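Local coordinates for protein diketoreductase (PDB 4E12) that reduces dicarbonyl compounds with NADH and, like its 3-hydroxyacyl-CoA dehydrogenase relatives, probably interconverts (3S)-3-hydroxyacyl-CoA and 3-oxoacyl-CoA, at residues A[10-15]-A[44-49]; A[19-24]-A[48-53]; A[23-28]-A[59-64]; A[74-77]-A[81-84]; A[91-94]-A[99-102]. All coordinates share one frame; numbering follows the deposited sequence.

Contact 1 of 5, residues A[10-15]-A[44-49]; sequences LGTGVL and KKRFEG. With SO4 (sulfate ion), chain H.
The glycine-rich turn 10-15 runs from a strand end into the first turn of helix 14-25 and comes nearest helix 37-57 at V14 and R46, whose CA atoms are 7.8 Å apart. R46 makes the bridge. Its chain is extended from CG to NE, with CG anti to the carbonyl carbon (chi1 -66°), and this reach lays the guanidinium against the turn: G13 CA sits over the centre of one face, 3.9 Å above the plane. R46 NH1 lies 2.9 Å from T12 O, and a water in the guanidinium plane donates to T12 OG1 at 2.6 Å while accepting a weak bond from R46 NH1. T12 OG1 is also hydrogen-bonded to D34, another NAD(+)-binding residue. At the helix start, with G13 as N-cap, a sulfate is gripped by two backbone amides: V14 N gives O4 a bond of 2.9 Å and L15 N gives O2 a straighter one (169°). The anion thus probably gains from the helix dipole as well. T12, V14 and L15 bind NAD(+), and G11, G13 and G16 fit the GxGxxG dinucleotide-binding turn of a Rossmann fold, where a cofactor phosphate usually sits.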
loop_
_atom_site.group_PDB
_atom_site.type_symbol
_atom_site.label_atom_id
_atom_site.label_comp_id
_atom_site.label_asym_id
_atom_site.label_seq_id
_atom_site.Cartn_x
_atom_site.Cartn_y
_atom_site.Cartn_z
ATOM N N LEU A 10 25.970 -14.762 12.991
ATOM C CA LEU A 10 26.967 -13.772 13.387
ATOM C C LEU A 10 26.247 -12.527 13.866
ATOM O O LEU A 10 25.583 -11.834 13.086
ATOM C CB LEU A 10 27.857 -13.401 12.207
ATOM C CG LEU A 10 28.464 -14.549 11.413
ATOM C CD1 LEU A 10 29.382 -13.929 10.378
ATOM C CD2 LEU A 10 29.227 -15.502 12.331
ATOM N N GLY A 11 26.363 -12.244 15.153
ATOM C CA GLY A 11 25.622 -11.137 15.704
ATOM C C GLY A 11 24.426 -11.604 16.509
ATOM O O GLY A 11 23.688 -12.504 16.096
ATOM N N THR A 12 24.223 -10.991 17.662
ATOM C CA THR A 12 23.205 -11.458 18.580
ATOM C C THR A 12 22.305 -10.329 19.020
ATOM O O THR A 12 21.754 -10.363 20.124
ATOM C CB THR A 12 23.832 -12.121 19.810
ATOM O OG1 THR A 12 24.699 -11.189 20.483
ATOM C CG2 THR A 12 24.623 -13.347 19.381
ATOM N N GLY A 13 22.177 -9.328 18.153
ATOM C CA GLY A 13 21.276 -8.218 18.411
ATOM C C GLY A 13 19.821 -8.590 18.244
ATOM O O GLY A 13 19.472 -9.772 18.277
ATOM N N VAL A 14 18.964 -7.587 18.073
ATOM C CA VAL A 14 17.535 -7.821 17.886
ATOM C C VAL A 14 17.261 -8.831 16.762
ATOM O O VAL A 14 16.525 -9.801 16.963
ATOM C CB VAL A 14 16.794 -6.490 17.595
ATOM C CG1 VAL A 14 15.344 -6.755 17.237
ATOM C CG2 VAL A 14 16.875 -5.568 18.814
ATOM N N LEU A 15 17.869 -8.614 15.594
ATOM C CA LEU A 15 17.647 -9.476 14.438
ATOM C C LEU A 15 18.413 -10.794 14.529
ATOM O O LEU A 15 17.853 -11.848 14.242
ATOM C CB LEU A 15 17.993 -8.770 13.131
ATOM C CG LEU A 15 17.143 -7.546 12.781
ATOM C CD1 LEU A 15 17.748 -6.783 11.606
ATOM C CD2 LEU A 15 15.723 -7.991 12.478
ATOM N N LYS A 44 22.244 -14.359 25.605
ATOM C CA LYS A 44 21.536 -15.339 26.413
ATOM C C LYS A 44 20.269 -14.694 26.970
ATOM O O LYS A 44 19.193 -15.290 26.926
ATOM C CB LYS A 44 22.420 -15.889 27.537
ATOM C CG LYS A 44 21.737 -16.972 28.362
ATOM C CD LYS A 44 22.658 -17.519 29.428
ATOM C CE LYS A 44 21.933 -18.507 30.321
ATOM N NZ LYS A 44 22.820 -19.025 31.402
ATOM N N LYS A 45 20.378 -13.462 27.452
ATOM C CA LYS A 45 19.200 -12.726 27.892
ATOM C C LYS A 45 18.177 -12.549 26.765
ATOM O O LYS A 45 16.979 -12.746 26.984
ATOM C CB LYS A 45 19.576 -11.378 28.525
ATOM C CG LYS A 45 20.414 -11.526 29.794
ATOM C CD LYS A 45 20.881 -10.177 30.328
ATOM C CE LYS A 45 21.792 -10.344 31.537
ATOM N NZ LYS A 45 22.275 -9.033 32.067
ATOM N N ARG A 46 18.616 -12.196 25.556
ATOM C CA ARG A 46 17.634 -12.053 24.483
ATOM C C ARG A 46 16.975 -13.396 24.218
ATOM O O ARG A 46 15.768 -13.463 23.980
ATOM C CB ARG A 46 18.233 -11.508 23.189
ATOM C CG ARG A 46 18.735 -10.075 23.282
ATOM C CD ARG A 46 19.116 -9.525 21.919
ATOM N NE ARG A 46 19.492 -8.118 22.005
ATOM C CZ ARG A 46 20.725 -7.684 22.250
ATOM N NH1 ARG A 46 21.716 -8.548 22.437
ATOM N NH2 ARG A 46 20.973 -6.383 22.313
ATOM N N PHE A 47 17.768 -14.461 24.251
ATOM C CA PHE A 47 17.227 -15.794 23.992
ATOM C C PHE A 47 16.219 -16.209 25.056
ATOM O O PHE A 47 15.196 -16.823 24.744
ATOM C CB PHE A 47 18.328 -16.849 23.894
ATOM C CG PHE A 47 19.195 -16.733 22.680
ATOM C CD1 PHE A 47 18.661 -16.400 21.437
ATOM C CD2 PHE A 47 20.560 -16.966 22.778
ATOM C CE1 PHE A 47 19.475 -16.300 20.317
ATOM C CE2 PHE A 47 21.378 -16.872 21.667
ATOM C CZ PHE A 47 20.839 -16.537 20.432
ATOM N N GLU A 48 16.500 -15.890 26.314
ATOM C CA GLU A 48 15.558 -16.213 27.375
ATOM C C GLU A 48 14.214 -15.521 27.152
ATOM O O GLU A 48 13.160 -16.157 27.262
ATOM C CB GLU A 48 16.159 -15.878 28.739
ATOM C CG GLU A 48 17.329 -16.781 29.047
ATOM C CD GLU A 48 18.135 -16.360 30.252
ATOM O OE1 GLU A 48 18.073 -15.178 30.650
ATOM O OE2 GLU A 48 18.851 -17.229 30.790
ATOM N N GLY A 49 14.252 -14.229 26.829
ATOM C CA GLY A 49 13.029 -13.515 26.484
ATOM C C GLY A 49 12.284 -14.097 25.288
ATOM O O GLY A 49 11.054 -14.230 25.304
HETATM S S SO4 H . 20.470 -5.285 15.769
HETATM O O1 SO4 H . 19.852 -4.254 14.914
HETATM O O2 SO4 H . 19.967 -6.612 15.362
HETATM O O3 SO4 H . 21.935 -5.239 15.623
HETATM O O4 SO4 H . 20.113 -5.026 17.178
HETATM O O HOH W 1 24.446 -9.546 22.446
#

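Contact 2 of 5, residues A[19-24]-A[48-53]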
loop_
_atom_site.group_PDB
_atom_site.type_symbol
_atom_site.label_atom_id
_atom_site.label_comp_id
_atom_site.label_asym_id
_atom_site.label_seq_id
_atom_site.Cartn_x
_atom_site.Cartn_y
_atom_site.Cartn_z
ATOM N N ILE A 19 16.731 -14.665 14.590
ATOM C CA ILE A 19 17.082 -15.600 13.536
ATOM C C ILE A 19 17.656 -16.865 14.159
ATOM O O ILE A 19 17.312 -17.982 13.764
ATOM C CB ILE A 19 18.125 -14.986 12.569
ATOM C CG1 ILE A 19 17.517 -13.791 11.823
ATOM C CG2 ILE A 19 18.654 -16.058 11.623
ATOM C CD1 ILE A 19 18.508 -13.010 10.961
ATOM N N ALA A 20 18.529 -16.671 15.138
ATOM C CA ALA A 20 19.168 -17.780 15.826
ATOM C C ALA A 20 18.137 -18.609 16.571
ATOM O O ALA A 20 18.160 -19.841 16.496
ATOM C CB ALA A 20 20.250 -17.263 16.763
ATOM N N PHE A 21 17.201 -17.943 17.249
ATOM C CA PHE A 21 16.225 -18.652 18.049
ATOM C C PHE A 21 15.230 -19.401 17.190
ATOM O O PHE A 21 14.946 -20.560 17.465
ATOM C CB PHE A 21 15.488 -17.745 19.044
ATOM C CG PHE A 21 14.762 -18.519 20.105
ATOM C CD1 PHE A 21 15.410 -18.859 21.292
ATOM C CD2 PHE A 21 13.437 -18.924 19.919
ATOM C CE1 PHE A 21 14.745 -19.599 22.293
ATOM C CE2 PHE A 21 12.766 -19.658 20.903
ATOM C CZ PHE A 21 13.417 -19.994 22.093
ATOM N N GLN A 22 14.684 -18.746 16.173
ATOM C CA GLN A 22 13.809 -19.402 15.210
ATOM C C GLN A 22 14.482 -20.655 14.636
ATOM O O GLN A 22 13.863 -21.712 14.485
ATOM C CB GLN A 22 13.454 -18.426 14.073
ATOM C CG GLN A 22 12.434 -18.969 13.053
ATOM C CD GLN A 22 11.016 -19.103 13.596
ATOM O OE1 GLN A 22 10.729 -18.753 14.744
ATOM N NE2 GLN A 22 10.118 -19.612 12.763
ATOM N N THR A 23 15.763 -20.537 14.316
ATOM C CA THR A 23 16.487 -21.636 13.691
ATOM C C THR A 23 16.697 -22.783 14.685
ATOM O O THR A 23 16.504 -23.955 14.345
ATOM C CB THR A 23 17.814 -21.135 13.072
ATOM O OG1 THR A 23 17.523 -20.242 11.991
ATOM C CG2 THR A 23 18.634 -22.288 12.531
ATOM N N ALA A 24 17.066 -22.436 15.911
ATOM C CA ALA A 24 17.185 -23.408 16.990
ATOM C C ALA A 24 15.835 -24.075 17.284
ATOM O O ALA A 24 15.753 -25.307 17.357
ATOM C CB ALA A 24 17.752 -22.746 18.240
ATOM N N GLU A 48 16.500 -15.890 26.314
ATOM C CA GLU A 48 15.558 -16.213 27.375
ATOM C C GLU A 48 14.214 -15.521 27.152
ATOM O O GLU A 48 13.160 -16.157 27.262
ATOM C CB GLU A 48 16.159 -15.878 28.739
ATOM C CG GLU A 48 17.329 -16.781 29.047
ATOM C CD GLU A 48 18.135 -16.360 30.252
ATOM O OE1 GLU A 48 18.073 -15.178 30.650
ATOM O OE2 GLU A 48 18.851 -17.229 30.790
ATOM N N GLY A 49 14.252 -14.229 26.829
ATOM C CA GLY A 49 13.029 -13.515 26.484
ATOM C C GLY A 49 12.284 -14.097 25.288
ATOM O O GLY A 49 11.054 -14.230 25.304
ATOM N N LEU A 50 13.027 -14.439 24.234
ATOM C CA LEU A 50 12.424 -15.062 23.062
ATOM C C LEU A 50 11.756 -16.384 23.421
ATOM O O LEU A 50 10.680 -16.687 22.907
ATOM C CB LEU A 50 13.450 -15.232 21.923
ATOM C CG LEU A 50 13.983 -13.935 21.289
ATOM C CD1 LEU A 50 15.160 -14.209 20.364
ATOM C CD2 LEU A 50 12.863 -13.222 20.539
ATOM N N ALA A 51 12.380 -17.172 24.301
ATOM C CA ALA A 51 11.794 -18.440 24.720
ATOM C C ALA A 51 10.429 -18.185 25.339
ATOM O O ALA A 51 9.465 -18.908 25.069
ATOM C CB ALA A 51 12.699 -19.146 25.724
ATOM N N ALA A 52 10.361 -17.147 26.163
ATOM C CA ALA A 52 9.130 -16.743 26.832
ATOM C C ALA A 52 8.047 -16.324 25.830
ATOM O O ALA A 52 6.889 -16.746 25.938
ATOM C CB ALA A 52 9.422 -15.607 27.806
ATOM N N VAL A 53 8.420 -15.487 24.868
ATOM C CA VAL A 53 7.498 -15.065 23.815
ATOM C C VAL A 53 6.990 -16.284 23.049
ATOM O O VAL A 53 5.789 -16.432 22.805
ATOM C CB VAL A 53 8.196 -14.130 22.796
ATOM C CG1 VAL A 53 7.215 -13.700 21.711
ATOM C CG2 VAL A 53 8.799 -12.930 23.505
#
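This is a buried, wholly apolar helix-to-helix contact: F21 of helix 14-25 meets L50 and A51 of helix 37-57, the two helices lying together beside the parallel sheet. The backbones come nearest at F21 and L50, with 7.2 Å between their CA atoms. With chi1 at -165° the ring of F21 swings away from its own backbone N and across the gap to the other helix. L50 CB then stands over one face, 4.2 Å from the ring centroid and 17° off the normal, a CH-pi contact displaced toward the rim. Further out L50 and F21 run antiparallel past one another, leaving L50 CD1 3.8 Å from F21 CB, near the root of the aromatic side chain. The far end of the ring reaches the backbone: F21 CZ is 3.5 Å from A51 CA and 3.8 Å from A51 CB. Y54, one turn beyond L50 on helix 37-57, meets the F21 ring edge-to-face, and F47 also touches it. An aromatic side chain held between two neighbouring helices, both packed on one side of the sheet, forms part of the hydrophobic layer of the Rossmann-type NAD-binding domain.

Contact 3 of 5, residues A[23-28]-A[59-64]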
loop_
_atom_site.group_PDB
_atom_site.type_symbol
_atom_site.label_atom_id
_atom_site.label_comp_id
_atom_site.label_asym_id
_atom_site.label_seq_id
_atom_site.Cartn_x
_atom_site.Cartn_y
_atom_site.Cartn_z
ATOM N N THR A 23 15.763 -20.537 14.316
ATOM C CA THR A 23 16.487 -21.636 13.691
ATOM C C THR A 23 16.697 -22.783 14.685
ATOM O O THR A 23 16.504 -23.955 14.345
ATOM C CB THR A 23 17.814 -21.135 13.072
ATOM O OG1 THR A 23 17.523 -20.242 11.991
ATOM C CG2 THR A 23 18.634 -22.288 12.531
ATOM N N ALA A 24 17.066 -22.436 15.911
ATOM C CA ALA A 24 17.185 -23.408 16.990
ATOM C C ALA A 24 15.835 -24.075 17.284
ATOM O O ALA A 24 15.753 -25.307 17.357
ATOM C CB ALA A 24 17.752 -22.746 18.240
ATOM N N PHE A 25 14.777 -23.273 17.407
ATOM C CA PHE A 25 13.433 -23.800 17.710
ATOM C C PHE A 25 12.986 -24.871 16.700
ATOM O O PHE A 25 12.205 -25.770 17.033
ATOM C CB PHE A 25 12.412 -22.654 17.746
ATOM C CG PHE A 25 11.001 -23.098 18.026
ATOM C CD1 PHE A 25 10.683 -23.778 19.204
ATOM C CD2 PHE A 25 9.985 -22.835 17.112
ATOM C CE1 PHE A 25 9.364 -24.187 19.458
ATOM C CE2 PHE A 25 8.680 -23.235 17.358
ATOM C CZ PHE A 25 8.368 -23.910 18.526
ATOM N N HIS A 26 13.480 -24.777 15.474
ATOM C CA HIS A 26 13.099 -25.712 14.419
ATOM C C HIS A 26 14.065 -26.864 14.197
ATOM O O HIS A 26 14.017 -27.505 13.143
ATOM C CB HIS A 26 12.841 -25.004 13.101
ATOM C CG HIS A 26 11.518 -24.315 13.032
ATOM N ND1 HIS A 26 11.314 -23.042 13.512
ATOM C CD2 HIS A 26 10.326 -24.729 12.537
ATOM C CE1 HIS A 26 10.051 -22.700 13.319
ATOM N NE2 HIS A 26 9.432 -23.706 12.729
ATOM N N GLY A 27 14.945 -27.121 15.162
ATOM C CA GLY A 27 15.676 -28.375 15.153
ATOM C C GLY A 27 17.112 -28.322 14.698
ATOM O O GLY A 27 17.823 -29.319 14.806
ATOM N N PHE A 28 17.559 -27.185 14.187
ATOM C CA PHE A 28 18.938 -27.068 13.713
ATOM C C PHE A 28 19.893 -26.888 14.875
ATOM O O PHE A 28 19.477 -26.506 15.972
ATOM C CB PHE A 28 19.075 -25.919 12.706
ATOM C CG PHE A 28 18.325 -26.150 11.421
ATOM C CD1 PHE A 28 16.953 -25.957 11.357
ATOM C CD2 PHE A 28 18.995 -26.564 10.275
ATOM C CE1 PHE A 28 16.256 -26.174 10.170
ATOM C CE2 PHE A 28 18.302 -26.784 9.082
ATOM C CZ PHE A 28 16.930 -26.587 9.034
ATOM N N ALA A 59 3.205 -21.754 17.906
ATOM C CA ALA A 59 2.720 -23.120 17.939
ATOM C C ALA A 59 3.851 -24.093 18.233
ATOM O O ALA A 59 4.925 -24.024 17.622
ATOM C CB ALA A 59 2.049 -23.476 16.627
ATOM N N GLY A 60 3.600 -24.980 19.191
ATOM C CA GLY A 60 4.529 -26.048 19.492
ATOM C C GLY A 60 5.600 -25.692 20.503
ATOM O O GLY A 60 6.430 -26.539 20.841
ATOM N N ALA A 61 5.596 -24.455 20.995
ATOM C CA ALA A 61 6.696 -23.999 21.855
ATOM C C ALA A 61 6.360 -24.125 23.335
ATOM O O ALA A 61 7.228 -23.985 24.204
ATOM C CB ALA A 61 7.064 -22.569 21.525
ATOM N N ALA A 62 5.095 -24.375 23.622
ATOM C CA ALA A 62 4.654 -24.521 25.001
ATOM C C ALA A 62 5.276 -25.761 25.636
ATOM O O ALA A 62 5.882 -26.590 24.953
ATOM C CB ALA A 62 3.142 -24.612 25.051
ATOM N N ASP A 63 5.138 -25.872 26.952
ATOM C CA ASP A 63 5.493 -27.095 27.648
ATOM C C ASP A 63 6.959 -27.449 27.495
ATOM O O ASP A 63 7.299 -28.629 27.393
ATOM C CB ASP A 63 4.646 -28.266 27.134
ATOM C CG ASP A 63 3.156 -28.036 27.319
ATOM O OD1 ASP A 63 2.781 -27.190 28.160
ATOM O OD2 ASP A 63 2.359 -28.693 26.618
ATOM N N GLY A 64 7.823 -26.440 27.472
ATOM C CA GLY A 64 9.250 -26.708 27.477
ATOM C C GLY A 64 9.947 -26.799 26.133
ATOM O O GLY A 64 11.181 -26.833 26.089
#
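F25, in the last turn of helix 14-25, reaches into the loop 59-64 and makes the contact with its ring alone. Its CG stands anti to the backbone N (chi1 179°), which carries the ring outward from the helix end, and chi2 of 59° sets the rotation that presents the far rim, CE1 and CZ, to the loop. A61 CB is 3.5 Å from F25 CE1 and equally close to F25 CZ, so the methyl group sits against the bond between these two atoms. A61 CA follows at 3.6 Å from F25 CE1. The backbone before it meets the ring at its edge and close to its plane: A59 O lies 3.6 Å from F25 CZ, and G60 C lies 3.8 Å from the same atom. G60 has phi 88° and psi -1°, a conformation in which a side chain would collide with the preceding carbonyl oxygen; here the bare backbone turns past the ring tip. Y54 packs edge-to-face against F25, and V58 touches it as well, so residues of helix 37-57 and its exit help to hold the ring. A carbonyl oxygen in the plane of an aromatic edge faces the slightly positive ring hydrogens, which would make the approach of A59 O mildly favourable; the remainder is dispersion, and the loop meets the helix end by shape and apolar contact, without polar side chains.

Contact 4 of 5, residues A[74-77]-A[81-84]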
loop_
_atom_site.group_PDB
_atom_site.type_symbol
_atom_site.label_atom_id
_atom_site.label_comp_id
_atom_site.label_asym_id
_atom_site.label_seq_id
_atom_site.Cartn_x
_atom_site.Cartn_y
_atom_site.Cartn_z
ATOM N N ARG A 74 24.564 -22.998 21.214
ATOM C CA ARG A 74 25.973 -22.877 21.591
ATOM C C ARG A 74 26.421 -21.420 21.412
ATOM O O ARG A 74 26.060 -20.782 20.421
ATOM C CB ARG A 74 26.812 -23.830 20.732
ATOM C CG ARG A 74 28.284 -23.922 21.128
ATOM C CD ARG A 74 29.005 -25.081 20.436
ATOM N NE ARG A 74 29.149 -24.907 18.991
ATOM C CZ ARG A 74 30.222 -24.384 18.402
ATOM N NH1 ARG A 74 31.255 -23.976 19.130
ATOM N NH2 ARG A 74 30.272 -24.268 17.080
ATOM N N TYR A 75 27.181 -20.894 22.368
ATOM C CA TYR A 75 27.640 -19.512 22.317
ATOM C C TYR A 75 29.119 -19.510 22.066
ATOM O O TYR A 75 29.854 -20.304 22.663
ATOM C CB TYR A 75 27.406 -18.804 23.652
ATOM C CG TYR A 75 25.976 -18.785 24.087
ATOM C CD1 TYR A 75 25.197 -17.644 23.903
ATOM C CD2 TYR A 75 25.391 -19.900 24.682
ATOM C CE1 TYR A 75 23.874 -17.606 24.305
ATOM C CE2 TYR A 75 24.057 -19.878 25.081
ATOM C CZ TYR A 75 23.311 -18.724 24.888
ATOM O OH TYR A 75 22.000 -18.662 25.270
ATOM N N SER A 76 29.565 -18.600 21.213
ATOM C CA SER A 76 30.984 -18.549 20.878
ATOM C C SER A 76 31.440 -17.108 20.656
ATOM O O SER A 76 30.695 -16.303 20.087
ATOM C CB SER A 76 31.219 -19.358 19.604
ATOM O OG SER A 76 32.588 -19.389 19.252
ATOM N N ASP A 77 32.653 -16.776 21.107
ATOM C CA ASP A 77 33.239 -15.494 20.726
ATOM C C ASP A 77 34.566 -15.714 20.027
ATOM O O ASP A 77 35.449 -14.853 20.030
ATOM C CB ASP A 77 33.354 -14.507 21.900
ATOM C CG ASP A 77 34.336 -14.949 22.977
ATOM O OD1 ASP A 77 34.889 -16.077 22.922
ATOM O OD2 ASP A 77 34.544 -14.140 23.906
ATOM N N GLN A 81 36.262 -20.989 15.670
ATOM C CA GLN A 81 35.569 -22.078 16.353
ATOM C C GLN A 81 34.069 -22.031 16.069
ATOM O O GLN A 81 33.422 -23.072 15.937
ATOM C CB GLN A 81 35.807 -21.995 17.867
ATOM C CG GLN A 81 37.262 -22.212 18.263
ATOM C CD GLN A 81 37.769 -23.586 17.843
ATOM O OE1 GLN A 81 37.057 -24.583 17.975
ATOM N NE2 GLN A 81 38.992 -23.641 17.316
ATOM N N ALA A 82 33.514 -20.820 15.984
ATOM C CA ALA A 82 32.080 -20.648 15.750
ATOM C C ALA A 82 31.623 -21.227 14.411
ATOM O O ALA A 82 30.478 -21.668 14.277
ATOM C CB ALA A 82 31.708 -19.183 15.824
ATOM N N VAL A 83 32.493 -21.214 13.412
ATOM C CA VAL A 83 32.066 -21.631 12.078
ATOM C C VAL A 83 32.786 -22.876 11.561
ATOM O O VAL A 83 32.709 -23.178 10.367
ATOM C CB VAL A 83 32.289 -20.510 11.049
ATOM C CG1 VAL A 83 31.539 -19.246 11.453
ATOM C CG2 VAL A 83 33.776 -20.239 10.882
ATOM N N LYS A 84 33.474 -23.600 12.439
ATOM C CA LYS A 84 34.356 -24.675 11.997
ATOM C C LYS A 84 33.644 -25.787 11.234
ATOM O O LYS A 84 34.229 -26.388 10.330
ATOM C CB LYS A 84 35.156 -25.261 13.165
ATOM C CG LYS A 84 34.323 -25.917 14.247
ATOM C CD LYS A 84 35.219 -26.415 15.382
ATOM C CE LYS A 84 34.416 -27.033 16.516
ATOM N NZ LYS A 84 35.287 -27.448 17.656
#
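R74 and S76, alternate residues of the edge strand 74-76, both start their side chains toward the short helix 79-82 and meet it in different ways. S76 meets the A82 methyl with its OG and CB: OG, anti to the backbone N (chi1 -178°), is 3.5 Å from A82 CB, with S76 CB behind it at 3.8 Å from the same methyl. The hydroxyl is not left to this apolar neighbour, for it accepts a hydrogen bond from the backbone N of D78 at the start of the connection. R74 reaches farther, its chain bent at chi3 (68°), and turns the guanidinium edge-on to the helix end. There Q81 O lies in the guanidinium plane, 3.6 Å from R74 NH2, while A82 O, 3.8 Å from the same nitrogen, is approached obliquely. These distances are long, but the carbonyls at a helix C-terminus would attract the positive group electrostatically. A82 O is itself hydrogen-bonded by T8. The arrangement is a short strand-turn-helix unit folding back on the outermost strand of the Rossmann-type sheet.

Contact 5 of 5, residues A[91-94]-A[99-102]; sequences EAVP and LKRD
K100 points its amino group into a cluster of oxygens formed by segment 91-94. NZ gives E91 OE2 a hydrogen bond of 2.8 Å that is also a salt bridge, meeting it on the syn side and 26° out of the carboxylate plane. A second bond, 2.9 Å, runs from NZ to P94 O, with the donor well above the carbonyl plane; V93 O is 2.7 Å from NZ too. The bend at chi4 (-57°) turns NZ back from an otherwise extended chain to these acceptors, and E95 adds another salt bridge. E91 OE2 has a second donor, V93 N, at 2.9 Å on its anti lone pair, so one oxygen ties the chain after the strand to the helix. E91 OE1 is satisfied by Y104 and T119. All this lies at the strand-loop-helix step from strand 88-91 into helix 97-110 of the Rossmann-type domain, where K100 and E95 bind NAD(+). Beside the polar core L99 divides its branches between two partners: CD2 presses on V93 CG2 at a tight 3.4 Å, and the L99 side chain crosses that of P94 at about a right angle, L99 CD1 being 3.6 Å from P94 CB.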
loop_
_atom_site.group_PDB
_atom_site.type_symbol
_atom_site.label_atom_id
_atom_site.label_comp_id
_atom_site.label_asym_id
_atom_site.label_seq_id
_atom_site.Cartn_x
_atom_site.Cartn_y
_atom_site.Cartn_z
ATOM N N GLU A 91 24.728 -13.906 8.599
ATOM C CA GLU A 91 25.394 -12.713 9.093
ATOM C C GLU A 91 24.408 -11.580 9.387
ATOM O O GLU A 91 23.694 -11.108 8.496
ATOM C CB GLU A 91 26.461 -12.266 8.088
ATOM C CG GLU A 91 27.108 -10.935 8.419
ATOM C CD GLU A 91 26.308 -9.743 7.925
ATOM O OE1 GLU A 91 26.110 -9.627 6.717
ATOM O OE2 GLU A 91 25.860 -8.908 8.744
ATOM N N ALA A 92 24.377 -11.160 10.649
ATOM C CA ALA A 92 23.466 -10.125 11.130
ATOM C C ALA A 92 24.225 -9.182 12.055
ATOM O O ALA A 92 23.770 -8.877 13.156
ATOM C CB ALA A 92 22.257 -10.749 11.850
ATOM N N VAL A 93 25.399 -8.741 11.601
ATOM C CA VAL A 93 26.222 -7.778 12.335
ATOM C C VAL A 93 25.754 -6.368 11.961
ATOM O O VAL A 93 24.972 -6.211 11.023
ATOM C CB VAL A 93 27.714 -7.975 11.987
ATOM C CG1 VAL A 93 28.150 -9.399 12.322
ATOM C CG2 VAL A 93 27.952 -7.709 10.516
ATOM N N PRO A 94 26.210 -5.327 12.686
ATOM C CA PRO A 94 25.778 -3.961 12.366
ATOM C C PRO A 94 25.902 -3.567 10.898
ATOM O O PRO A 94 26.639 -4.176 10.116
ATOM C CB PRO A 94 26.652 -3.089 13.270
ATOM C CG PRO A 94 26.987 -3.964 14.404
ATOM C CD PRO A 94 27.163 -5.340 13.808
ATOM N N LEU A 99 32.758 -3.101 8.748
ATOM C CA LEU A 99 32.492 -4.157 9.710
ATOM C C LEU A 99 32.081 -5.462 9.014
ATOM O O LEU A 99 32.525 -6.544 9.406
ATOM C CB LEU A 99 31.434 -3.647 10.683
ATOM C CG LEU A 99 31.087 -4.388 11.966
ATOM C CD1 LEU A 99 30.184 -3.503 12.815
ATOM C CD2 LEU A 99 30.448 -5.732 11.672
ATOM N N LYS A 100 31.258 -5.376 7.972
ATOM C CA LYS A 100 30.920 -6.569 7.208
ATOM C C LYS A 100 32.105 -6.980 6.333
ATOM O O LYS A 100 32.326 -8.169 6.087
ATOM C CB LYS A 100 29.641 -6.370 6.367
ATOM C CG LYS A 100 28.386 -5.999 7.177
ATOM C CD LYS A 100 27.105 -6.126 6.338
ATOM C CE LYS A 100 25.864 -5.550 7.018
ATOM N NZ LYS A 100 25.548 -6.138 8.353
ATOM N N ARG A 101 32.873 -5.994 5.869
ATOM C CA ARG A 101 34.073 -6.264 5.076
ATOM C C ARG A 101 35.031 -7.198 5.813
ATOM O O ARG A 101 35.450 -8.234 5.278
ATOM C CB ARG A 101 34.808 -4.965 4.718
ATOM C CG ARG A 101 36.183 -5.220 4.107
ATOM C CD ARG A 101 37.068 -3.976 4.037
ATOM N NE ARG A 101 36.840 -3.165 2.847
ATOM C CZ ARG A 101 36.056 -2.094 2.794
ATOM N NH1 ARG A 101 35.408 -1.687 3.876
ATOM N NH2 ARG A 101 35.920 -1.426 1.658
ATOM N N ASP A 102 35.380 -6.837 7.041
ATOM C CA ASP A 102 36.377 -7.611 7.772
ATOM C C ASP A 102 35.825 -8.956 8.227
ATOM O O ASP A 102 36.539 -9.964 8.210
ATOM C CB ASP A 102 37.000 -6.808 8.921
ATOM C CG ASP A 102 35.984 -6.334 9.923
ATOM O OD1 ASP A 102 34.779 -6.386 9.615
ATOM O OD2 ASP A 102 36.396 -5.906 11.022
#

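In the fold
Contacts 1, 2 and 3 follow helix 14-25 from start to end: contacts 1 and 2 join it, or the turn before it, to helix 37-57 with centres 8 Å apart, and contact 3 carries its last turn to the loop beyond that helix. Their chemistry shifts from anion and water at the partly buried cofactor turn, through the apolar core of contact 2, to a ring against exposed backbone in contact 3. Contacts 4 and 5 are local strand-to-helix steps: contact 4 on the sheet edge with long polar approaches, contact 5 beside the NAD(+) site with buried charges. A probable backbone hydrogen bond between L10 O and A92 N (2.8 Å) links contacts 1 and 5.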